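Local structure of m3DLH protein (7JKA) at residues A66-A71 against R237-M242. The protein is a dienelactone hydrolase family protein of the alpha/beta-hydrolase clan that probably opens lactones or related esters, and may also cleave phosphotriesters. Numbering follows the deposited sequence.
Sequences AGLGYA and RSWTAM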
loop_
_atom_site.group_PDB
_atom_site.type_symbol
_atom_site.label_atom_id
_atom_site.label_comp_id
_atom_site.label_asym_id
_atom_site.label_seq_id
_atom_site.Cartn_x
_atom_site.Cartn_y
_atom_site.Cartn_z
ATOM N N ALA A 66 4.897 9.174 -9.670
ATOM C CA ALA A 66 5.928 9.574 -10.628
ATOM C C ALA A 66 5.888 11.079 -10.876
ATOM O O ALA A 66 6.938 11.718 -11.049
ATOM C CB ALA A 66 5.748 8.808 -11.943
ATOM N N GLY A 67 4.684 11.674 -10.889
ATOM C CA GLY A 67 4.592 13.116 -11.064
ATOM C C GLY A 67 5.145 13.910 -9.898
ATOM O O GLY A 67 5.431 15.099 -10.055
ATOM N N LEU A 68 5.329 13.268 -8.749
ATOM C CA LEU A 68 5.959 13.884 -7.592
ATOM C C LEU A 68 7.461 13.679 -7.560
ATOM O O LEU A 68 8.113 14.137 -6.613
ATOM C CB LEU A 68 5.351 13.311 -6.305
ATOM C CG LEU A 68 3.869 13.631 -6.130
ATOM C CD1 LEU A 68 3.311 12.901 -4.911
ATOM C CD2 LEU A 68 3.661 15.142 -6.051
ATOM N N GLY A 69 8.023 13.001 -8.560
ATOM C CA GLY A 69 9.450 12.733 -8.606
ATOM C C GLY A 69 9.861 11.405 -8.013
ATOM O O GLY A 69 11.042 11.226 -7.685
ATOM N N TYR A 70 8.938 10.469 -7.862
ATOM C CA TYR A 70 9.274 9.150 -7.342
ATOM C C TYR A 70 9.279 8.127 -8.478
ATOM O O TYR A 70 8.822 8.396 -9.584
ATOM C CB TYR A 70 8.290 8.724 -6.256
ATOM C CG TYR A 70 8.107 9.752 -5.163
ATOM C CD1 TYR A 70 9.194 10.430 -4.632
ATOM C CD2 TYR A 70 6.851 10.050 -4.688
ATOM C CE1 TYR A 70 9.029 11.357 -3.647
ATOM C CE2 TYR A 70 6.673 10.986 -3.699
ATOM C CZ TYR A 70 7.765 11.625 -3.183
ATOM O OH TYR A 70 7.615 12.565 -2.191
ATOM N N ALA A 71 9.810 6.943 -8.187
ATOM C CA ALA A 71 9.666 5.762 -9.034
ATOM C C ALA A 71 8.751 4.819 -8.287
ATOM O O ALA A 71 9.077 4.416 -7.174
ATOM C CB ALA A 71 11.020 5.094 -9.296
ATOM N N ARG A 237 -6.972 15.238 1.159
ATOM C CA ARG A 237 -6.296 15.451 2.438
ATOM C C ARG A 237 -5.313 14.329 2.751
ATOM O O ARG A 237 -4.191 14.580 3.214
ATOM C CB ARG A 237 -7.321 15.560 3.567
ATOM C CG ARG A 237 -8.149 16.830 3.542
ATOM C CD ARG A 237 -9.368 16.641 4.407
ATOM N NE ARG A 237 -10.054 17.902 4.576
ATOM C CZ ARG A 237 -11.191 18.032 5.260
ATOM N NH1 ARG A 237 -11.758 16.979 5.828
ATOM N NH2 ARG A 237 -11.749 19.229 5.388
ATOM N N SER A 238 -5.742 13.079 2.571
ATOM C CA SER A 238 -4.867 11.957 2.873
ATOM C C SER A 238 -3.687 11.888 1.906
ATOM O O SER A 238 -2.580 11.544 2.320
ATOM C CB SER A 238 -5.657 10.645 2.852
ATOM O OG SER A 238 -6.268 10.396 1.597
ATOM N N TRP A 239 -3.885 12.238 0.626
ATOM C CA TRP A 239 -2.748 12.289 -0.292
ATOM C C TRP A 239 -1.753 13.357 0.146
ATOM O O TRP A 239 -0.533 13.148 0.098
ATOM C CB TRP A 239 -3.244 12.574 -1.704
ATOM C CG TRP A 239 -2.259 12.305 -2.793
ATOM C CD1 TRP A 239 -1.615 13.238 -3.559
ATOM C CD2 TRP A 239 -1.819 11.021 -3.256
ATOM N NE1 TRP A 239 -0.788 12.605 -4.462
ATOM C CE2 TRP A 239 -0.904 11.249 -4.308
ATOM C CE3 TRP A 239 -2.113 9.700 -2.898
ATOM C CZ2 TRP A 239 -0.275 10.202 -5.007
ATOM C CZ3 TRP A 239 -1.494 8.661 -3.593
ATOM C CH2 TRP A 239 -0.585 8.921 -4.633
ATOM N N THR A 240 -2.256 14.509 0.588
ATOM C CA THR A 240 -1.366 15.547 1.095
ATOM C C THR A 240 -0.620 15.069 2.331
ATOM O O THR A 240 0.575 15.338 2.488
ATOM C CB THR A 240 -2.176 16.805 1.416
ATOM O OG1 THR A 240 -2.667 17.353 0.187
ATOM C CG2 THR A 240 -1.327 17.873 2.125
ATOM N N ALA A 241 -1.317 14.373 3.240
ATOM C CA ALA A 241 -0.631 13.872 4.426
ATOM C C ALA A 241 0.477 12.900 4.045
ATOM O O ALA A 241 1.567 12.946 4.620
ATOM C CB ALA A 241 -1.637 13.224 5.382
ATOM N N MET A 242 0.220 12.025 3.062
ATOM C CA MET A 242 1.252 11.135 2.541
ATOM C C MET A 242 2.426 11.925 1.986
ATOM O O MET A 242 3.590 11.625 2.286
ATOM C CB MET A 242 0.655 10.259 1.446
ATOM C CG MET A 242 1.652 9.289 0.805
ATOM S SD MET A 242 1.122 8.790 -0.843
ATOM C CE MET A 242 1.497 10.303 -1.730
#
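The indole of W239 is the flat group to start from: L68 comes in obliquely near its nitrogen while M242 covers one of its faces. The M242 methyl, CE, stands 3.5 Å above the indole plane and over the ring's centre, a methyl-over-ring, CH-pi arrangement made within a single helical turn. L68 has its CD1 4.1 Å from W239 NE1 and 4.5 Å from W239 CZ2. The second ring, that of Y70, has the carbonyl O of L68 over the centre of one face, 4.1 Å above the plane.

Across the interface the meeting is slight and apolar, burying about 80 Å² in all, and the tip of L68 carries it. One methyl does the work, since CD1 of L68 also reaches CE of M242 at 4.5 Å, touching the indole and the methyl that lies on it. W239 gets its ring there by setting CG anti to the backbone N (chi1 -165°), which swings the indole out from its helix toward L68. The L68 and W239 side chains run past one another in opposite directions.

Just beyond L68 the chain turns through a Schellman motif: G69 has a positive phi, 93°, and its N bonds back to A66 O at 3.0 Å, closing the end of helix 56-67. Y70 then leads into strand 71-74, where the backbone of A71 pairs with P43 and V45. The contact thus joins the C-terminal end of helix 56-67 to the late helix 232-250 of the alpha/beta-hydrolase fold. W239 and M242 both also touch L65 of the first helix, and both rest on F154 of the central sheet's strand 150-154, while farther along helix 232-250 L68 touches R243 and Y70 touches D247.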